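Local coordinates for pathogenicity island protein (Staphylococcus aureus subsp. aureus, PDB 3HL6) that is of unknown function but is encoded on a mobile pathogenicity island of Staphylococcus aureus and forms a two-chain assembly, at residues I3-N8 and K36-P41; F10-G15 and R81-H86; K52-V57 and S67-S72. All coordinates share one frame; numbering follows the deposited sequence.

Contact 1. Residues I3-N8 and K36-P41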
loop_
_atom_site.group_PDB
_atom_site.type_symbol
_atom_site.label_atom_id
_atom_site.label_comp_id
_atom_site.label_asym_id
_atom_site.label_seq_id
_atom_site.Cartn_x
_atom_site.Cartn_y
_atom_site.Cartn_z
ATOM N N ILE B 3 13.865 -14.433 16.514
ATOM C CA ILE B 3 12.997 -14.363 15.291
ATOM C C ILE B 3 11.479 -14.494 15.573
ATOM O O ILE B 3 10.902 -15.573 15.439
ATOM C CB ILE B 3 13.439 -15.415 14.231
ATOM C CG1 ILE B 3 14.912 -15.176 13.822
ATOM C CG2 ILE B 3 12.564 -15.317 12.986
ATOM C CD1 ILE B 3 15.073 -15.907 12.180
ATOM N N GLU B 4 10.830 -13.395 15.947
ATOM C CA GLU B 4 9.367 -13.352 15.911
ATOM C C GLU B 4 8.876 -13.765 14.521
ATOM O O GLU B 4 9.345 -13.253 13.500
ATOM C CB GLU B 4 8.827 -11.957 16.290
ATOM C CG GLU B 4 9.341 -11.433 17.680
ATOM C CD GLU B 4 8.769 -10.047 18.020
ATOM O OE1 GLU B 4 8.300 -9.322 17.087
ATOM O OE2 GLU B 4 8.793 -9.678 19.225
ATOM N N THR B 5 7.964 -14.728 14.491
ATOM C CA THR B 5 7.098 -14.919 13.352
ATOM C C THR B 5 5.860 -14.092 13.602
ATOM O O THR B 5 5.232 -14.232 14.633
ATOM C CB THR B 5 6.695 -16.381 13.187
ATOM O OG1 THR B 5 7.867 -17.174 12.954
ATOM C CG2 THR B 5 5.749 -16.542 12.003
ATOM N N ILE B 6 5.514 -13.199 12.684
ATOM C CA ILE B 6 4.321 -12.423 12.893
ATOM C C ILE B 6 3.229 -12.877 11.943
ATOM O O ILE B 6 3.511 -13.494 10.916
ATOM C CB ILE B 6 4.589 -10.901 12.836
ATOM C CG1 ILE B 6 4.212 -10.327 11.488
ATOM C CG2 ILE B 6 6.010 -10.563 13.234
ATOM C CD1 ILE B 6 2.907 -9.594 11.582
ATOM N N VAL B 7 1.984 -12.620 12.328
ATOM C CA VAL B 7 0.807 -13.117 11.608
ATOM C C VAL B 7 0.277 -12.072 10.618
ATOM O O VAL B 7 0.235 -10.877 10.928
ATOM C CB VAL B 7 -0.338 -13.501 12.604
ATOM C CG1 VAL B 7 -1.689 -13.479 11.917
ATOM C CG2 VAL B 7 -0.092 -14.872 13.200
ATOM N N ASN B 8 -0.139 -12.534 9.442
ATOM C CA ASN B 8 -0.611 -11.675 8.366
ATOM C C ASN B 8 -1.857 -10.873 8.693
ATOM O O ASN B 8 -2.868 -11.423 9.105
ATOM C CB ASN B 8 -0.894 -12.535 7.139
ATOM C CG ASN B 8 0.211 -12.455 6.114
ATOM O OD1 ASN B 8 0.345 -11.441 5.413
ATOM N ND2 ASN B 8 1.030 -13.505 6.034
ATOM N N LYS B 36 9.826 -13.295 10.614
ATOM C CA LYS B 36 9.266 -14.061 9.521
ATOM C C LYS B 36 7.774 -13.778 9.492
ATOM O O LYS B 36 7.192 -13.360 10.500
ATOM C CB LYS B 36 9.528 -15.555 9.713
ATOM C CG LYS B 36 10.923 -15.843 10.235
ATOM C CD LYS B 36 11.517 -17.139 9.662
ATOM C CE LYS B 36 10.743 -18.386 10.146
ATOM N NZ LYS B 36 11.583 -19.621 10.123
ATOM N N LEU B 37 7.171 -13.977 8.322
ATOM C CA LEU B 37 5.718 -14.061 8.199
ATOM C C LEU B 37 5.219 -15.493 8.302
ATOM O O LEU B 37 5.812 -16.431 7.756
ATOM C CB LEU B 37 5.245 -13.462 6.873
ATOM C CG LEU B 37 5.095 -11.952 6.902
ATOM C CD1 LEU B 37 4.260 -11.561 8.063
ATOM C CD2 LEU B 37 6.447 -11.372 7.115
ATOM N N TYR B 38 4.097 -15.667 8.976
ATOM C CA TYR B 38 3.542 -16.989 9.056
ATOM C C TYR B 38 3.005 -17.514 7.721
ATOM O O TYR B 38 2.171 -16.888 7.085
ATOM C CB TYR B 38 2.519 -17.097 10.180
ATOM C CG TYR B 38 2.331 -18.540 10.530
ATOM C CD1 TYR B 38 3.334 -19.248 11.201
ATOM C CD2 TYR B 38 1.187 -19.223 10.127
ATOM C CE1 TYR B 38 3.179 -20.604 11.494
ATOM C CE2 TYR B 38 1.017 -20.567 10.415
ATOM C CZ TYR B 38 2.018 -21.250 11.091
ATOM O OH TYR B 38 1.831 -22.581 11.361
ATOM N N ASN B 39 3.514 -18.677 7.308
ATOM C CA ASN B 39 3.109 -19.348 6.070
ATOM C C ASN B 39 3.376 -18.478 4.827
ATOM O O ASN B 39 2.543 -18.342 3.931
ATOM C CB ASN B 39 1.649 -19.819 6.159
ATOM C CG ASN B 39 1.511 -21.358 6.285
ATOM O OD1 ASN B 39 2.495 -22.101 6.296
ATOM N ND2 ASN B 39 0.274 -21.826 6.372
ATOM N N ASP B 40 4.557 -17.876 4.816
ATOM C CA ASP B 40 5.096 -17.144 3.691
ATOM C C ASP B 40 5.476 -18.156 2.645
ATOM O O ASP B 40 6.412 -18.918 2.860
ATOM C CB ASP B 40 6.370 -16.450 4.168
ATOM C CG ASP B 40 6.976 -15.520 3.129
ATOM O OD1 ASP B 40 6.543 -15.539 1.952
ATOM O OD2 ASP B 40 7.901 -14.771 3.521
ATOM N N PRO B 41 4.807 -18.148 1.486
ATOM C CA PRO B 41 5.150 -19.227 0.587
ATOM C C PRO B 41 6.580 -19.109 0.065
ATOM O O PRO B 41 7.046 -20.012 -0.606
ATOM C CB PRO B 41 4.144 -19.074 -0.556
ATOM C CG PRO B 41 3.726 -17.666 -0.545
ATOM C CD PRO B 41 3.826 -17.212 0.902
#
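Lys36 O is held by two groups of the 3-8 segment. Ile6 N donates to Lys36 O at 2.8 Å. Thr5 CA adds a weaker CA-H...O contact to Lys36 O at 3.3 Å. Lys36 N donates in turn to Glu4 O at 2.9 Å. Lys36 thus bonds to the residues before and after Thr5, the regular pattern of parallel strands. The ladder closes where Tyr38 N donates to Ile6 O at 3.0 Å. The chain then leaves the sheet in a type II turn from Leu37 to Asp40, with Asn39 at a positive phi of 60°.

The side chains divide between two faces. On one, the Thr5 and Lys36 side chains cross at a slant. The Thr5 methyl is trans to the Thr5 backbone N and is carried along the strand toward Tyr38. Thr5 CG2 meets the edge of the Tyr38 ring in its plane, 3.7 Å from Tyr38 CD1. On the opposite face, Ile6 and Leu37 run alongside each other in one direction, with Ile6 CG1 3.6 Å from Leu37 CD1. Asn8 approaches Tyr38, but its OD1 bonds to Thr16 OG1.

This is a surface contact at one margin of the five-stranded sheet. It joins strands 4-6 and 33-37 of a beta-alpha-beta unit. The connecting helix 13-30 packs on the Ile6 and Leu37 face through Thr16, and Tyr20 also touches Ile6. Beyond the turn, Asp40 OD2 bonds to Met44 N and Tyr46 OH of strand 44-49.

Contact 2. Residues F10-G15 and R81-H86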
loop_
_atom_site.group_PDB
_atom_site.type_symbol
_atom_site.label_atom_id
_atom_site.label_comp_id
_atom_site.label_asym_id
_atom_site.label_seq_id
_atom_site.Cartn_x
_atom_site.Cartn_y
_atom_site.Cartn_z
ATOM N N PHE B 10 -3.138 -8.505 6.309
ATOM C CA PHE B 10 -3.751 -8.016 5.093
ATOM C C PHE B 10 -3.812 -9.103 4.078
ATOM O O PHE B 10 -3.207 -10.140 4.232
ATOM C CB PHE B 10 -2.955 -6.844 4.484
ATOM C CG PHE B 10 -2.721 -5.719 5.432
ATOM C CD1 PHE B 10 -3.598 -4.670 5.496
ATOM C CD2 PHE B 10 -1.628 -5.711 6.256
ATOM C CE1 PHE B 10 -3.387 -3.629 6.360
ATOM C CE2 PHE B 10 -1.412 -4.665 7.137
ATOM C CZ PHE B 10 -2.285 -3.622 7.177
ATOM N N GLU B 11 -4.533 -8.840 3.011
ATOM C CA GLU B 11 -4.589 -9.772 1.930
ATOM C C GLU B 11 -3.228 -9.968 1.260
ATOM O O GLU B 11 -2.970 -11.020 0.671
ATOM C CB GLU B 11 -5.630 -9.289 0.938
ATOM C CG GLU B 11 -5.678 -10.087 -0.321
ATOM C CD GLU B 11 -6.871 -9.708 -1.205
ATOM O OE1 GLU B 11 -7.759 -8.932 -0.744
ATOM O OE2 GLU B 11 -6.904 -10.210 -2.363
ATOM N N THR B 12 -2.343 -8.963 1.331
ATOM C CA THR B 12 -0.988 -9.136 0.772
ATOM C C THR B 12 0.078 -9.084 1.849
ATOM O O THR B 12 -0.034 -8.322 2.809
ATOM C CB THR B 12 -0.616 -8.074 -0.325
ATOM O OG1 THR B 12 -0.401 -6.792 0.289
ATOM C CG2 THR B 12 -1.684 -7.976 -1.393
ATOM N N ARG B 13 1.125 -9.875 1.664
ATOM C CA ARG B 13 2.318 -9.754 2.485
ATOM C C ARG B 13 2.945 -8.373 2.354
ATOM O O ARG B 13 3.491 -7.847 3.334
ATOM C CB ARG B 13 3.349 -10.800 2.090
ATOM C CG ARG B 13 3.235 -12.160 2.802
ATOM C CD ARG B 13 4.099 -13.153 2.020
ATOM N NE ARG B 13 3.282 -13.702 0.948
ATOM C CZ ARG B 13 3.655 -13.826 -0.312
ATOM N NH1 ARG B 13 2.810 -14.331 -1.205
ATOM N NH2 ARG B 13 4.867 -13.471 -0.680
ATOM N N ALA B 14 2.886 -7.800 1.145
ATOM C CA ALA B 14 3.464 -6.473 0.893
ATOM C C ALA B 14 2.854 -5.486 1.861
ATOM O O ALA B 14 3.579 -4.747 2.500
ATOM C CB ALA B 14 3.278 -6.024 -0.576
ATOM N N GLY B 15 1.530 -5.526 2.024
ATOM C CA GLY B 15 0.845 -4.724 3.045
ATOM C C GLY B 15 1.248 -4.912 4.516
ATOM O O GLY B 15 1.418 -3.934 5.236
ATOM N N ARG B 81 3.684 -0.906 -4.744
ATOM C CA ARG B 81 3.375 -1.256 -6.100
ATOM C C ARG B 81 3.041 -2.712 -6.233
ATOM O O ARG B 81 2.233 -3.060 -7.072
ATOM C CB ARG B 81 4.544 -0.922 -6.995
ATOM C CG ARG B 81 4.422 0.457 -7.621
ATOM C CD ARG B 81 5.626 0.688 -8.503
ATOM N NE ARG B 81 5.823 2.100 -8.850
ATOM C CZ ARG B 81 7.019 2.647 -9.099
ATOM N NH1 ARG B 81 8.126 1.897 -9.034
ATOM N NH2 ARG B 81 7.113 3.944 -9.416
ATOM N N SER B 82 3.640 -3.572 -5.392
ATOM C CA SER B 82 3.203 -4.951 -5.284
ATOM C C SER B 82 1.810 -5.060 -4.700
ATOM O O SER B 82 1.125 -6.080 -4.880
ATOM C CB SER B 82 4.174 -5.762 -4.452
ATOM O OG SER B 82 5.418 -5.902 -5.129
ATOM N N ILE B 83 1.370 -4.032 -3.990
ATOM C CA ILE B 83 0.027 -4.119 -3.418
ATOM C C ILE B 83 -1.002 -3.882 -4.514
ATOM O O ILE B 83 -1.882 -4.713 -4.761
ATOM C CB ILE B 83 -0.199 -3.129 -2.254
ATOM C CG1 ILE B 83 0.730 -3.420 -1.073
ATOM C CG2 ILE B 83 -1.632 -3.205 -1.776
ATOM C CD1 ILE B 83 0.263 -2.772 0.178
ATOM N N GLU B 84 -0.860 -2.762 -5.208
ATOM C CA GLU B 84 -1.626 -2.509 -6.421
ATOM C C GLU B 84 -1.443 -3.621 -7.471
ATOM O O GLU B 84 -2.403 -4.125 -8.055
ATOM C CB GLU B 84 -1.265 -1.114 -6.965
ATOM C CG GLU B 84 -1.424 -0.009 -5.878
ATOM C CD GLU B 84 -1.745 1.377 -6.458
ATOM O OE1 GLU B 84 -1.348 1.633 -7.611
ATOM O OE2 GLU B 84 -2.404 2.202 -5.766
ATOM N N GLY B 85 -0.212 -4.031 -7.692
ATOM C CA GLY B 85 0.050 -4.994 -8.732
ATOM C C GLY B 85 -0.633 -6.316 -8.456
ATOM O O GLY B 85 -1.053 -7.015 -9.377
ATOM N N HIS B 86 -0.746 -6.661 -7.182
ATOM C CA HIS B 86 -1.347 -7.931 -6.788
ATOM C C HIS B 86 -2.796 -7.998 -7.242
ATOM O O HIS B 86 -3.326 -9.086 -7.451
ATOM C CB HIS B 86 -1.254 -8.119 -5.263
ATOM C CG HIS B 86 -2.257 -9.074 -4.709
ATOM N ND1 HIS B 86 -1.954 -10.397 -4.430
ATOM C CD2 HIS B 86 -3.560 -8.909 -4.383
ATOM C CE1 HIS B 86 -3.027 -11.002 -3.953
ATOM N NE2 HIS B 86 -4.015 -10.123 -3.916
#
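Glu11 and His86 meet at about a right angle, with the carboxylate and imidazole planes 89° apart. His86 NE2 donates to Glu11 OE2 at 3.3 Å in a fairly straight bond. Glu11 OE2 lies near the ring plane, but the donor comes from above the carboxylate plane. Glu11 reaches the ring with an extended chain, its CG opposite the backbone N (chi1 173°). The bond is long, and both groups have further partners: Glu11 OE1 with Tyr87 OH and His86 ND1 with Gly165 O. These hold the ring and the carboxylate from their other ends.

The Thr12 and His86 side chains pass antiparallel to one another. The Thr12 methyl CG2 sits over one ring face, 3.7 Å from the His86 centroid, in a CH-pi contact. The hydroxyl branch is turned between backbone N and carbonyl carbon (chi1 72°) and accepts from Gly15 N, with Thr12 OG1 2.9 Å from that nitrogen. Ile83 crosses Thr12 at about a right angle. Ile83 CG1 touches Ala14 CB at 3.7 Å, while Ile83 CD1 lies 3.5 Å from Gly15 CA.

Glu84, on the same helix, bonds to Glu11 N and Thr12 OG1 of the second subunit. Ile83 also packs on Ile83 of that subunit. The motif is a threonine N-cap: the start of helix 13-30 rests on helix 77-88, and both segments take part in the interface with the second subunit.

Contact 3. Residues K52-V57 and S67-S72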
loop_
_atom_site.group_PDB
_atom_site.type_symbol
_atom_site.label_atom_id
_atom_site.label_comp_id
_atom_site.label_asym_id
_atom_site.label_seq_id
_atom_site.Cartn_x
_atom_site.Cartn_y
_atom_site.Cartn_z
ATOM N N LYS B 52 16.064 0.465 7.164
ATOM C CA LYS B 52 15.837 -0.254 5.902
ATOM C C LYS B 52 15.283 -1.657 6.134
ATOM O O LYS B 52 15.508 -2.252 7.202
ATOM C CB LYS B 52 17.112 -0.316 5.062
ATOM C CG LYS B 52 17.572 1.051 4.541
ATOM C CD LYS B 52 18.915 0.906 3.860
ATOM C CE LYS B 52 19.143 1.967 2.804
ATOM N NZ LYS B 52 19.462 3.244 3.472
ATOM N N LEU B 53 14.521 -2.167 5.165
ATOM C CA LEU B 53 13.981 -3.524 5.258
ATOM C C LEU B 53 14.739 -4.369 4.260
ATOM O O LEU B 53 14.954 -3.940 3.138
ATOM C CB LEU B 53 12.476 -3.535 4.968
ATOM C CG LEU B 53 11.702 -4.870 4.952
ATOM C CD1 LEU B 53 11.802 -5.639 6.259
ATOM C CD2 LEU B 53 10.244 -4.651 4.631
ATOM N N PHE B 54 15.199 -5.541 4.686
ATOM C CA PHE B 54 15.927 -6.475 3.815
ATOM C C PHE B 54 15.251 -7.825 3.901
ATOM O O PHE B 54 14.524 -8.104 4.852
ATOM C CB PHE B 54 17.398 -6.633 4.238
ATOM C CG PHE B 54 18.181 -5.368 4.182
ATOM C CD1 PHE B 54 18.786 -4.964 3.009
ATOM C CD2 PHE B 54 18.291 -4.570 5.293
ATOM C CE1 PHE B 54 19.474 -3.805 2.956
ATOM C CE2 PHE B 54 18.988 -3.411 5.254
ATOM C CZ PHE B 54 19.579 -3.022 4.096
ATOM N N SER B 55 15.524 -8.675 2.926
ATOM C CA SER B 55 14.852 -9.938 2.841
ATOM C C SER B 55 15.694 -10.921 2.039
ATOM O O SER B 55 16.418 -10.530 1.117
ATOM C CB SER B 55 13.495 -9.752 2.200
ATOM O OG SER B 55 13.139 -10.939 1.563
ATOM N N HIS B 56 15.640 -12.192 2.428
ATOM C CA HIS B 56 16.259 -13.257 1.643
ATOM C C HIS B 56 15.472 -14.513 1.903
ATOM O O HIS B 56 15.087 -14.797 3.039
ATOM C CB HIS B 56 17.760 -13.433 1.973
ATOM C CG HIS B 56 18.015 -14.085 3.290
ATOM N ND1 HIS B 56 18.339 -13.371 4.426
ATOM C CD2 HIS B 56 17.971 -15.388 3.663
ATOM C CE1 HIS B 56 18.473 -14.203 5.446
ATOM N NE2 HIS B 56 18.251 -15.429 5.007
ATOM N N VAL B 57 15.186 -15.255 0.849
ATOM C CA VAL B 57 14.541 -16.539 1.058
ATOM C C VAL B 57 15.531 -17.376 1.822
ATOM O O VAL B 57 16.747 -17.208 1.715
ATOM C CB VAL B 57 14.126 -17.268 -0.245
ATOM C CG1 VAL B 57 13.202 -16.396 -1.070
ATOM C CG2 VAL B 57 15.345 -17.686 -1.042
ATOM N N SER B 67 21.769 -10.088 1.943
ATOM C CA SER B 67 20.324 -9.907 1.817
ATOM C C SER B 67 19.952 -8.853 0.756
ATOM O O SER B 67 20.828 -8.290 0.118
ATOM C CB SER B 67 19.728 -9.525 3.163
ATOM O OG SER B 67 18.859 -10.542 3.591
ATOM N N PHE B 68 18.657 -8.594 0.582
ATOM C CA PHE B 68 18.192 -7.709 -0.481
ATOM C C PHE B 68 17.216 -6.684 0.046
ATOM O O PHE B 68 16.271 -7.023 0.740
ATOM C CB PHE B 68 17.584 -8.524 -1.623
ATOM C CG PHE B 68 18.459 -9.652 -2.051
ATOM C CD1 PHE B 68 19.426 -9.447 -3.028
ATOM C CD2 PHE B 68 18.382 -10.899 -1.400
ATOM C CE1 PHE B 68 20.273 -10.473 -3.382
ATOM C CE2 PHE B 68 19.206 -11.938 -1.752
ATOM C CZ PHE B 68 20.157 -11.743 -2.737
ATOM N N GLU B 69 17.474 -5.426 -0.283
ATOM C CA GLU B 69 16.676 -4.322 0.176
ATOM C C GLU B 69 15.253 -4.354 -0.377
ATOM O O GLU B 69 15.055 -4.340 -1.589
ATOM C CB GLU B 69 17.345 -3.011 -0.251
ATOM C CG GLU B 69 16.483 -1.781 -0.003
ATOM C CD GLU B 69 17.278 -0.507 -0.004
ATOM O OE1 GLU B 69 16.684 0.567 -0.323
ATOM O OE2 GLU B 69 18.484 -0.576 0.320
ATOM N N LEU B 70 14.271 -4.340 0.513
ATOM C CA LEU B 70 12.869 -4.233 0.118
ATOM C C LEU B 70 12.383 -2.804 0.109
ATOM O O LEU B 70 11.484 -2.465 -0.660
ATOM C CB LEU B 70 11.970 -4.989 1.077
ATOM C CG LEU B 70 11.862 -6.497 0.919
ATOM C CD1 LEU B 70 10.615 -6.951 1.694
ATOM C CD2 LEU B 70 11.788 -6.929 -0.541
ATOM N N ALA B 71 12.951 -1.985 0.992
ATOM C CA ALA B 71 12.415 -0.660 1.272
ATOM C C ALA B 71 13.431 0.260 1.949
ATOM O O ALA B 71 14.214 -0.174 2.802
ATOM C CB ALA B 71 11.154 -0.767 2.093
ATOM N N SER B 72 13.419 1.536 1.561
ATOM C CA SER B 72 14.019 2.567 2.407
ATOM C C SER B 72 13.000 3.662 2.651
ATOM O O SER B 72 11.947 3.642 2.040
ATOM C CB SER B 72 15.339 3.072 1.839
ATOM O OG SER B 72 15.219 3.442 0.491
#
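Leu53, Ser55 and Ser67 have the largest areas buried by the contact. Leu53 faces two residues, Leu70 and Ala71. Leu70 N donates to Leu53 O at 2.7 Å, and Leu53 N donates to Ala71 O at 3.1 Å. Leu70 has nearly helical backbone angles (phi -93°, psi -31°), which fit the extra residue into the strand. Its side chain crosses that of Leu53, with Leu53 CD2 3.7 Å from Leu70 CD1.

Ser55 pairs with Phe68 through two bonds. Ser55 N donates to Phe68 O at 2.8 Å, and Phe68 N donates to Ser55 O at 3.0 Å. Ser55 O also lies at the edge of the Phe68 ring, in its plane. Ser55 CB touches Leu70 CG at 3.9 Å, on the face shared with Leu53.

Ser67 meets the other strand with its hydroxyl. Ser67 OG and His56 ND1 are hydrogen-bonded at 3.0 Å, with the oxygen in the imidazole plane. With chi1 at 74°, CG of His56 stands over the backbone between N and C, and this puts the ring within bonding distance of Ser67. Ser67 CB packs against Phe54 CB. Farther along, Lys52 leans on Glu69 with its aliphatic chain; Lys52 NZ and Glu69 OE2 stay 5.0 Å apart.

Helix 152-163 lies against the Ser55 and Leu70 face, where Tyr160 stacks on Phe68. Strand 44-49 borders strand 52-57 on its other edge. Strands 52-57 and 68-71 form an antiparallel hairpin, and the extra residue opposite Leu53 makes a classic beta bulge.

Contacts 1 and 3 belong to the same five-stranded sheet. Each joins one of its outermost strands to the next: 4-6 in parallel in contact 1, 68-71 antiparallel in contact 3. Contact 1 is a surface contact, while contact 3 is partly buried. Contact 2 is the buried one and joins the start of helix 13-30 and the loop before it to helix 77-88, with side-chain bonding in place of a backbone ladder. It is also the contact that borders the second subunit. Helix 13-30 links contacts 1 and 2, since it follows strand 4-6 and its Arg13 packs on Asp40 and Pro41. Helix 77-88 follows strand 68-71, yet contacts 2 and 3 stay about 7 Å apart at their nearest atoms.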